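Local coordinates for virulent strain associated lipoprotein (Borreliella spielmanii A14S, PDB 6FZZ) that probably binds glutathione, as its Borrelia burgdorferi relative BBE31 does, and belongs to the outer surface lipoproteins of Lyme disease spirochaetes, at residues N20-R23 / N24-K28; I98-A102 / N103-D107; I113-E116 / G117-Y121; N181-K184 / L185-E189. One frame throughout, in Å; residues are numbered along the deposited sequence.

Interaction 1 (N20-R23 / N24-K28)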
loop_
_atom_site.group_PDB
_atom_site.type_symbol
_atom_site.label_atom_id
_atom_site.label_comp_id
_atom_site.label_asym_id
_atom_site.label_seq_id
_atom_site.Cartn_x
_atom_site.Cartn_y
_atom_site.Cartn_z
ATOM N N ASN A 20 3.232 5.757 -25.063
ATOM C CA ASN A 20 4.555 5.508 -24.511
ATOM C C ASN A 20 4.574 5.757 -23.008
ATOM O O ASN A 20 5.120 4.961 -22.262
ATOM C CB ASN A 20 5.623 6.352 -25.253
ATOM C CG ASN A 20 5.922 5.807 -26.634
ATOM O OD1 ASN A 20 5.796 4.639 -26.859
ATOM N ND2 ASN A 20 6.310 6.629 -27.535
ATOM N N ASP A 21 4.000 6.874 -22.550
ATOM C CA ASP A 21 4.121 7.223 -21.135
ATOM C C ASP A 21 3.365 6.155 -20.248
ATOM O O ASP A 21 3.709 5.794 -19.145
ATOM C CB ASP A 21 3.415 8.535 -20.890
ATOM C CG ASP A 21 4.171 9.723 -21.378
ATOM O OD1 ASP A 21 5.431 9.680 -21.542
ATOM O OD2 ASP A 21 3.460 10.729 -21.554
ATOM N N LEU A 22 2.298 5.676 -20.813
ATOM C CA LEU A 22 1.415 4.758 -20.131
ATOM C C LEU A 22 2.020 3.361 -20.084
ATOM O O LEU A 22 2.015 2.705 -19.026
ATOM C CB LEU A 22 0.095 4.869 -20.868
ATOM C CG LEU A 22 -1.249 4.574 -20.277
ATOM C CD1 LEU A 22 -1.380 4.883 -18.793
ATOM C CD2 LEU A 22 -2.266 5.308 -21.139
ATOM N N ARG A 23 2.676 2.929 -21.168
ATOM C CA ARG A 23 3.450 1.700 -21.073
ATOM C C ARG A 23 4.557 1.828 -20.111
ATOM O O ARG A 23 4.828 0.902 -19.372
ATOM C CB ARG A 23 4.036 1.197 -22.430
ATOM C CG ARG A 23 3.016 0.561 -23.300
ATOM C CD ARG A 23 3.547 0.266 -24.717
ATOM N NE ARG A 23 2.371 -0.285 -25.257
ATOM C CZ ARG A 23 1.686 0.126 -26.301
ATOM N NH1 ARG A 23 2.154 1.005 -27.189
ATOM N NH2 ARG A 23 0.543 -0.496 -26.504
ATOM N N ASN A 24 5.243 2.948 -20.115
ATOM C CA ASN A 24 6.296 3.151 -19.131
ATOM C C ASN A 24 5.776 3.052 -17.696
ATOM O O ASN A 24 6.395 2.424 -16.831
ATOM C CB ASN A 24 6.983 4.515 -19.350
ATOM C CG ASN A 24 8.095 4.402 -20.362
ATOM O OD1 ASN A 24 9.090 3.711 -20.115
ATOM N ND2 ASN A 24 7.902 4.968 -21.525
ATOM N N LEU A 25 4.684 3.731 -17.417
ATOM C CA LEU A 25 4.094 3.673 -16.048
ATOM C C LEU A 25 3.706 2.238 -15.608
ATOM O O LEU A 25 3.986 1.798 -14.487
ATOM C CB LEU A 25 2.847 4.553 -16.015
ATOM C CG LEU A 25 3.091 6.051 -15.915
ATOM C CD1 LEU A 25 1.850 6.862 -16.351
ATOM C CD2 LEU A 25 3.476 6.359 -14.455
ATOM N N ILE A 26 3.021 1.549 -16.514
ATOM C CA ILE A 26 2.485 0.222 -16.285
ATOM C C ILE A 26 3.638 -0.762 -16.162
ATOM O O ILE A 26 3.696 -1.573 -15.208
ATOM C CB ILE A 26 1.496 -0.191 -17.385
ATOM C CG1 ILE A 26 0.265 0.716 -17.300
ATOM C CG2 ILE A 26 1.194 -1.660 -17.310
ATOM C CD1 ILE A 26 -0.612 0.623 -18.531
ATOM N N GLU A 27 4.620 -0.647 -17.066
ATOM C CA GLU A 27 5.740 -1.570 -16.989
ATOM C C GLU A 27 6.549 -1.321 -15.756
ATOM O O GLU A 27 7.005 -2.259 -15.111
ATOM C CB GLU A 27 6.556 -1.631 -18.330
ATOM C CG GLU A 27 5.635 -2.075 -19.493
ATOM C CD GLU A 27 6.378 -2.479 -20.791
ATOM O OE1 GLU A 27 7.468 -3.084 -20.646
ATOM O OE2 GLU A 27 5.873 -2.216 -21.941
ATOM N N LYS A 28 6.712 -0.074 -15.345
ATOM C CA LYS A 28 7.497 0.209 -14.178
ATOM C C LYS A 28 6.785 -0.218 -12.847
ATOM O O LYS A 28 7.420 -0.692 -11.865
ATOM C CB LYS A 28 7.812 1.705 -14.167
ATOM C CG LYS A 28 8.167 2.329 -12.811
ATOM C CD LYS A 28 9.513 1.871 -12.263
ATOM C CE LYS A 28 9.923 2.779 -11.118
ATOM N NZ LYS A 28 11.025 2.203 -10.304
#
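Leu22 and Ile26 pack one turn apart on the buried face of helix 15-41, in a region predicted to form a coiled coil. The regular i to i+4 ladder is the tight part of the contact: Ile26 N donates to Leu22 O over 2.9 Å, and Glu27 N to Arg23 O over 2.8 Å. With CG1 of Ile26 beside its own backbone N (chi1 -66°), this branch drops back along the helix until it rests 3.2 Å from Leu22 O. The methyl groups meet more loosely, Leu22 CD1 lying 4.3 Å from Ile26 CD1. Leu22 also packs on Leu141 and Leu144 of helix 138-170, while Ile26 meets Leu133, so this face looks into the protein.

The other face is more open. The Glu27 carboxylate comes no nearer the guanidinium than 5.2 Å, from OE2 to Arg23 NE; OE2 lies over Arg23 CB instead, and NH2 of Arg23 donates to Lys130 O. On the exposed edge, Asn20 O is gripped twice by Asn24. The backbone N makes a nearly straight bond (165°), whereas the side-chain amide makes a bent one (131°), ND2 standing 2.9 Å from Asn20 O and above the carbonyl plane, on the opposite face from Asn24 N.

Interaction 2 (I98-A102 / N103-D107)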
loop_
_atom_site.group_PDB
_atom_site.type_symbol
_atom_site.label_atom_id
_atom_site.label_comp_id
_atom_site.label_asym_id
_atom_site.label_seq_id
_atom_site.Cartn_x
_atom_site.Cartn_y
_atom_site.Cartn_z
ATOM N N ILE A 98 5.623 0.927 16.827
ATOM C CA ILE A 98 4.904 2.176 17.082
ATOM C C ILE A 98 3.389 1.978 16.973
ATOM O O ILE A 98 2.653 2.433 17.813
ATOM C CB ILE A 98 5.294 3.305 16.109
ATOM C CG1 ILE A 98 6.712 3.782 16.370
ATOM C CG2 ILE A 98 4.386 4.506 16.242
ATOM C CD1 ILE A 98 7.256 4.473 15.150
ATOM N N ILE A 99 2.932 1.278 15.926
ATOM C CA ILE A 99 1.521 0.990 15.780
ATOM C C ILE A 99 0.917 0.077 16.895
ATOM O O ILE A 99 -0.178 0.320 17.381
ATOM C CB ILE A 99 1.231 0.427 14.363
ATOM C CG1 ILE A 99 1.837 1.357 13.303
ATOM C CG2 ILE A 99 -0.264 0.217 14.160
ATOM C CD1 ILE A 99 1.290 2.806 13.303
ATOM N N ILE A 100 1.647 -0.965 17.287
ATOM C CA ILE A 100 1.306 -1.776 18.452
ATOM C C ILE A 100 1.199 -0.949 19.729
ATOM O O ILE A 100 0.210 -1.060 20.463
ATOM C CB ILE A 100 2.313 -2.927 18.634
ATOM C CG1 ILE A 100 2.152 -3.954 17.504
ATOM C CG2 ILE A 100 2.201 -3.580 20.019
ATOM C CD1 ILE A 100 3.316 -4.938 17.415
ATOM N N LEU A 101 2.189 -0.120 19.975
ATOM C CA LEU A 101 2.135 0.805 21.121
ATOM C C LEU A 101 0.935 1.739 21.111
ATOM O O LEU A 101 0.348 1.985 22.141
ATOM C CB LEU A 101 3.391 1.615 21.208
ATOM C CG LEU A 101 4.537 0.807 21.752
ATOM C CD1 LEU A 101 5.824 1.620 21.563
ATOM C CD2 LEU A 101 4.288 0.433 23.223
ATOM N N ALA A 102 0.559 2.244 19.940
ATOM C CA ALA A 102 -0.682 3.032 19.778
ATOM C C ALA A 102 -1.937 2.188 19.872
ATOM O O ALA A 102 -3.044 2.748 19.934
ATOM C CB ALA A 102 -0.674 3.759 18.417
ATOM N N ASN A 103 -1.778 0.871 19.792
ATOM C CA ASN A 103 -2.899 -0.114 19.707
ATOM C C ASN A 103 -3.888 0.135 18.529
ATOM O O ASN A 103 -5.128 0.206 18.687
ATOM C CB ASN A 103 -3.616 -0.206 21.028
ATOM C CG ASN A 103 -4.541 -1.395 21.099
ATOM O OD1 ASN A 103 -4.186 -2.516 20.705
ATOM N ND2 ASN A 103 -5.721 -1.172 21.611
ATOM N N GLU A 104 -3.324 0.298 17.327
ATOM C CA GLU A 104 -4.156 0.599 16.152
ATOM C C GLU A 104 -3.712 -0.294 15.014
ATOM O O GLU A 104 -3.757 0.148 13.857
ATOM C CB GLU A 104 -4.024 2.084 15.739
ATOM C CG GLU A 104 -4.658 3.119 16.680
ATOM C CD GLU A 104 -6.167 2.910 16.811
ATOM O OE1 GLU A 104 -6.794 2.274 15.913
ATOM O OE2 GLU A 104 -6.721 3.270 17.874
ATOM N N VAL A 105 -3.328 -1.549 15.329
ATOM C CA VAL A 105 -2.839 -2.451 14.288
ATOM C C VAL A 105 -3.885 -2.633 13.189
ATOM O O VAL A 105 -3.604 -2.489 11.993
ATOM C CB VAL A 105 -2.362 -3.781 14.855
ATOM C CG1 VAL A 105 -2.041 -4.765 13.711
ATOM C CG2 VAL A 105 -1.107 -3.576 15.709
ATOM N N GLU A 106 -5.107 -2.940 13.603
ATOM C CA GLU A 106 -6.178 -3.211 12.638
ATOM C C GLU A 106 -6.496 -2.098 11.709
ATOM O O GLU A 106 -6.552 -2.302 10.485
ATOM C CB GLU A 106 -7.460 -3.659 13.362
ATOM C CG GLU A 106 -7.304 -5.044 13.949
ATOM C CD GLU A 106 -8.603 -5.530 14.626
ATOM O OE1 GLU A 106 -9.637 -4.788 14.607
ATOM O OE2 GLU A 106 -8.587 -6.666 15.150
ATOM N N ASP A 107 -6.682 -0.897 12.235
ATOM C CA ASP A 107 -7.177 0.204 11.421
ATOM C C ASP A 107 -6.033 0.723 10.522
ATOM O O ASP A 107 -6.289 1.139 9.410
ATOM C CB ASP A 107 -7.713 1.366 12.297
ATOM C CG ASP A 107 -9.156 1.110 12.789
ATOM O OD1 ASP A 107 -9.630 -0.012 12.633
ATOM O OD2 ASP A 107 -9.820 1.998 13.340
#
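A positive phi of 56° at Asn103 swings the chain out of helix 89-102 and turns the next two residues back against Ile99 and Ile100. With CG1 of Val105 anti to its backbone N (chi1 172°), CG2 falls beside that N and lies alongside Ile100. The two side chains run side by side in the same direction, with Val105 CG2 3.7 Å from Ile100 CG1. Ile99 uses its short branch: its CG2 sits 3.5 Å from Glu104 O and 4.2 Å from Val105 CG2.

The backbone evidence identifies a Schellman motif. Glu104 N reaches back five residues to Ile99 O with a nearly straight bond of 3.1 Å (168°). Asn103 N gives a 2.9 Å bond to Ile100 O, approaching from well above the carbonyl plane. Ile99 O and Ile100 O, two carbonyls of the last turn, are thereby given donors. Glu104 has a second role, occupying the N-cap position of helix 105-126, so one short link ends one helix and begins the next.

Around this corner, Ile99 reaches Leu165 of helix 138-170 as well as Ile108 and Phe109 of helix 105-126. Val105 is covered by Ala52, Ser55 and Leu56 of a loop, and Ala102 and Glu104 face Val187 of helix 180-209.

Interaction 3 (I113-E116 / G117-Y121)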
loop_
_atom_site.group_PDB
_atom_site.type_symbol
_atom_site.label_atom_id
_atom_site.label_comp_id
_atom_site.label_asym_id
_atom_site.label_seq_id
_atom_site.Cartn_x
_atom_site.Cartn_y
_atom_site.Cartn_z
ATOM N N ILE A 113 -3.353 -1.736 3.553
ATOM C CA ILE A 113 -3.249 -2.881 2.687
ATOM C C ILE A 113 -4.418 -2.917 1.697
ATOM O O ILE A 113 -4.278 -3.439 0.610
ATOM C CB ILE A 113 -3.081 -4.167 3.551
ATOM C CG1 ILE A 113 -1.609 -4.427 3.824
ATOM C CG2 ILE A 113 -3.778 -5.352 2.985
ATOM C CD1 ILE A 113 -1.001 -3.420 4.791
ATOM N N THR A 114 -5.577 -2.361 2.052
ATOM C CA THR A 114 -6.656 -2.257 1.123
ATOM C C THR A 114 -6.287 -1.270 -0.010
ATOM O O THR A 114 -6.499 -1.557 -1.206
ATOM C CB THR A 114 -7.970 -1.839 1.844
ATOM O OG1 THR A 114 -8.287 -2.811 2.814
ATOM C CG2 THR A 114 -9.178 -1.669 0.873
ATOM N N LEU A 115 -5.702 -0.138 0.364
ATOM C CA LEU A 115 -5.247 0.845 -0.595
ATOM C C LEU A 115 -4.217 0.162 -1.561
ATOM O O LEU A 115 -4.370 0.178 -2.785
ATOM C CB LEU A 115 -4.652 2.068 0.140
ATOM C CG LEU A 115 -4.154 3.207 -0.773
ATOM C CD1 LEU A 115 -3.850 4.457 0.040
ATOM C CD2 LEU A 115 -2.887 2.817 -1.523
ATOM N N GLU A 116 -3.232 -0.525 -0.978
ATOM C CA GLU A 116 -2.234 -1.198 -1.777
ATOM C C GLU A 116 -2.845 -2.245 -2.680
ATOM O O GLU A 116 -2.454 -2.381 -3.857
ATOM C CB GLU A 116 -1.153 -1.781 -0.927
ATOM C CG GLU A 116 0.004 -2.266 -1.771
ATOM C CD GLU A 116 0.974 -1.166 -2.153
ATOM O OE1 GLU A 116 0.900 -0.029 -1.619
ATOM O OE2 GLU A 116 1.869 -1.481 -2.945
ATOM N N GLY A 117 -3.836 -2.952 -2.167
ATOM C CA GLY A 117 -4.489 -3.988 -2.901
ATOM C C GLY A 117 -5.216 -3.410 -4.100
ATOM O O GLY A 117 -5.361 -4.075 -5.097
ATOM N N ASN A 118 -5.660 -2.163 -4.018
ATOM C CA ASN A 118 -6.349 -1.556 -5.148
ATOM C C ASN A 118 -5.346 -1.237 -6.231
ATOM O O ASN A 118 -5.639 -1.315 -7.418
ATOM C CB ASN A 118 -7.154 -0.309 -4.734
ATOM C CG ASN A 118 -8.386 -0.660 -3.915
ATOM O OD1 ASN A 118 -8.909 -1.764 -4.045
ATOM N ND2 ASN A 118 -8.863 0.291 -3.080
ATOM N N ILE A 119 -4.182 -0.782 -5.816
ATOM C CA ILE A 119 -3.078 -0.546 -6.762
ATOM C C ILE A 119 -2.633 -1.837 -7.438
ATOM O O ILE A 119 -2.464 -1.882 -8.652
ATOM C CB ILE A 119 -1.894 0.157 -6.068
ATOM C CG1 ILE A 119 -2.318 1.600 -5.816
ATOM C CG2 ILE A 119 -0.641 0.116 -6.940
ATOM C CD1 ILE A 119 -1.442 2.379 -4.895
ATOM N N ASP A 120 -2.407 -2.853 -6.642
ATOM C CA ASP A 120 -1.962 -4.187 -7.145
ATOM C C ASP A 120 -2.942 -4.747 -8.167
ATOM O O ASP A 120 -2.544 -5.223 -9.237
ATOM C CB ASP A 120 -1.871 -5.144 -5.975
ATOM C CG ASP A 120 -1.145 -6.436 -6.358
ATOM O OD1 ASP A 120 0.063 -6.394 -6.625
ATOM O OD2 ASP A 120 -1.815 -7.427 -6.532
ATOM N N TYR A 121 -4.239 -4.691 -7.842
ATOM C CA TYR A 121 -5.291 -5.165 -8.720
ATOM C C TYR A 121 -5.320 -4.400 -10.011
ATOM O O TYR A 121 -5.481 -4.968 -11.081
ATOM C CB TYR A 121 -6.666 -5.101 -8.024
ATOM C CG TYR A 121 -7.761 -5.792 -8.792
ATOM C CD1 TYR A 121 -8.019 -7.134 -8.606
ATOM C CD2 TYR A 121 -8.540 -5.099 -9.689
ATOM C CE1 TYR A 121 -9.047 -7.794 -9.308
ATOM C CE2 TYR A 121 -9.551 -5.719 -10.436
ATOM C CZ TYR A 121 -9.830 -7.076 -10.231
ATOM O OH TYR A 121 -10.878 -7.705 -10.951
#
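Leu115 and Ile119 form an i to i+4 pair on helix 105-126, a helix running close to the centre of this all-helical protein. The apolar contact is made at the branch ends: the side chains lie alongside and point the same way, with Leu115 CD2 3.7 Å from Ile119 CD1. Having CG anti to the backbone N (chi1 -179°) leads the Leu115 branch toward its partner. Helix 138-170 covers the pair, Leu115 touching Thr154 and Ile158, and Ile119 touching Leu151 and Lys155.

Charged and polar ends look elsewhere. Glu116 bends at chi2 and forms a salt bridge with Lys155; its side chain also lies about 3 Å from a bound tetraethylene glycol, probably from the crystallisation liquor. Asp120 pairs with Arg33, and the Asn118 amide bonds to Lys205 and Ser201 of helix 180-209.

Among the backbone bonds, Asp120 N to Glu116 O is short and nearly straight (2.8 Å, 169°). Asn118 N is shared between Thr114 O at 3.0 Å and Leu115 O at 2.9 Å, both bent. Leu115 O thus accepts twice: Ile119 N lies in its carbonyl plane at 3.2 Å, while Asn118 N stands above that plane.

Interaction 4 (N181-K184 / L185-E189)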
loop_
_atom_site.group_PDB
_atom_site.type_symbol
_atom_site.label_atom_id
_atom_site.label_comp_id
_atom_site.label_asym_id
_atom_site.label_seq_id
_atom_site.Cartn_x
_atom_site.Cartn_y
_atom_site.Cartn_z
ATOM N N ASN A 181 -0.735 8.763 24.997
ATOM C CA ASN A 181 -2.036 9.359 24.707
ATOM C C ASN A 181 -1.943 10.263 23.507
ATOM O O ASN A 181 -2.820 10.237 22.688
ATOM C CB ASN A 181 -2.559 10.171 25.883
ATOM C CG ASN A 181 -2.672 9.347 27.163
ATOM O OD1 ASN A 181 -2.040 9.668 28.185
ATOM N ND2 ASN A 181 -3.462 8.287 27.114
ATOM N N LYS A 182 -0.864 11.042 23.433
ATOM C CA LYS A 182 -0.528 11.842 22.277
ATOM C C LYS A 182 -0.221 10.975 21.041
ATOM O O LYS A 182 -0.644 11.318 19.947
ATOM C CB LYS A 182 0.685 12.743 22.562
ATOM C CG LYS A 182 0.476 13.750 23.697
ATOM C CD LYS A 182 0.238 15.161 23.166
ATOM C CE LYS A 182 1.161 16.189 23.815
ATOM N NZ LYS A 182 0.971 16.375 25.288
ATOM N N LEU A 183 0.562 9.903 21.197
ATOM C CA LEU A 183 0.733 8.953 20.089
ATOM C C LEU A 183 -0.610 8.465 19.547
ATOM O O LEU A 183 -0.827 8.416 18.343
ATOM C CB LEU A 183 1.553 7.743 20.512
ATOM C CG LEU A 183 1.888 6.740 19.387
ATOM C CD1 LEU A 183 2.734 7.375 18.319
ATOM C CD2 LEU A 183 2.580 5.550 20.015
ATOM N N LYS A 184 -1.441 7.972 20.451
ATOM C CA LYS A 184 -2.740 7.473 20.110
ATOM C C LYS A 184 -3.587 8.461 19.338
ATOM O O LYS A 184 -4.168 8.120 18.275
ATOM C CB LYS A 184 -3.471 7.101 21.394
ATOM C CG LYS A 184 -4.911 6.645 21.189
ATOM C CD LYS A 184 -4.958 5.309 20.474
ATOM C CE LYS A 184 -5.836 4.296 21.189
ATOM N NZ LYS A 184 -5.769 2.985 20.451
ATOM N N LEU A 185 -3.714 9.677 19.851
ATOM C CA LEU A 185 -4.418 10.729 19.094
ATOM C C LEU A 185 -3.828 10.975 17.695
ATOM O O LEU A 185 -4.562 11.094 16.706
ATOM C CB LEU A 185 -4.395 12.068 19.846
ATOM C CG LEU A 185 -5.403 12.166 20.967
ATOM C CD1 LEU A 185 -5.038 13.275 21.968
ATOM C CD2 LEU A 185 -6.779 12.418 20.337
ATOM N N HIS A 186 -2.506 11.085 17.622
ATOM C CA HIS A 186 -1.823 11.287 16.349
ATOM C C HIS A 186 -2.028 10.083 15.409
ATOM O O HIS A 186 -2.303 10.244 14.226
ATOM C CB HIS A 186 -0.333 11.521 16.656
ATOM C CG HIS A 186 0.512 11.728 15.442
ATOM N ND1 HIS A 186 0.407 12.851 14.641
ATOM C CD2 HIS A 186 1.503 10.987 14.910
ATOM C CE1 HIS A 186 1.302 12.781 13.666
ATOM N NE2 HIS A 186 1.965 11.650 13.800
ATOM N N VAL A 187 -1.871 8.876 15.915
ATOM C CA VAL A 187 -2.092 7.691 15.072
ATOM C C VAL A 187 -3.555 7.612 14.543
ATOM O O VAL A 187 -3.794 7.164 13.380
ATOM C CB VAL A 187 -1.592 6.425 15.753
ATOM C CG1 VAL A 187 -1.982 5.153 14.996
ATOM C CG2 VAL A 187 -0.064 6.482 15.797
ATOM N N LYS A 188 -4.520 8.070 15.353
ATOM C CA LYS A 188 -5.920 8.186 14.902
ATOM C C LYS A 188 -6.123 9.075 13.722
ATOM O O LYS A 188 -6.942 8.734 12.846
ATOM C CB LYS A 188 -6.818 8.756 15.988
ATOM C CG LYS A 188 -7.153 7.760 17.012
ATOM C CD LYS A 188 -8.117 6.750 16.473
ATOM C CE LYS A 188 -8.912 6.116 17.610
ATOM N NZ LYS A 188 -9.116 4.685 17.347
ATOM N N GLU A 189 -5.468 10.239 13.753
ATOM C CA GLU A 189 -5.456 11.192 12.638
ATOM C C GLU A 189 -4.842 10.570 11.378
ATOM O O GLU A 189 -5.267 10.890 10.272
ATOM C CB GLU A 189 -4.613 12.446 12.920
ATOM C CG GLU A 189 -5.238 13.613 13.646
ATOM C CD GLU A 189 -6.673 13.898 13.224
ATOM O OE1 GLU A 189 -6.970 13.940 12.005
ATOM O OE2 GLU A 189 -7.495 14.072 14.145
#
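Leu183 and Val187, spaced i to i+4, form an apolar pair near the start of helix 180-209, in a region predicted to be coiled coil. Their side chains lie alongside and point the same way, with Leu183 CD1 3.9 Å from Val187 CG2. Val187 CG2 also rests 3.3 Å from Leu183 O, since CG1 is anti to the backbone N (chi1 172°), which puts CG2 beside that N. Beneath them, Val187 N donates to Leu183 O in a short, nearly straight bond of 2.7 Å (167°). The rungs on either side are more ordinary, His186 N to Lys182 O and Lys188 N to Lys184 O.

The next shell is the pair of lysines along the flank. Lys188 lays its CG 3.3 Å from Lys184 O, and Lys184 bends at chi2 and chi3 on its way to Glu104. Both ammonium groups converge on one carboxylate oxygen, OE2 of Glu104, and Lys184 NZ also donates to Ala102 O. The shared anion probably offsets the closeness of the two positive charges.

Further out, the pair is covered by other helices. Leu183 packs on Ile98 and Ala102 of helix 89-102 and on Tyr169 of helix 138-170. His186 turns its side chain to Leu165. The Leu183 face is thus covered by other helices, whereas Leu185, on another side of the helix, is exposed. The two ammonium nitrogens, Lys184 NZ and Lys188 NZ, remain 4.9 Å apart.

Overall arrangement
The four contacts are spread along the length of the helical bundle. Interactions 2 and 4 touch, their centres 10 Å apart: Lys184 NZ lies 2.8 Å from Glu104 OE2, and Glu104 CG 3.8 Å from Val187 CG1, which ties the helix 89-102 to 105-126 corner to helix 180-209. Interaction 3 continues along helix 105-126, its centre about 20 Å from that of interaction 2. It is also the most central, and the one beside the bound tetraethylene glycol, though this does not establish a glutathione site. Interaction 1 lies across the chain's centre from interactions 2 and 4, with centres about 36 Å and 38 Å away.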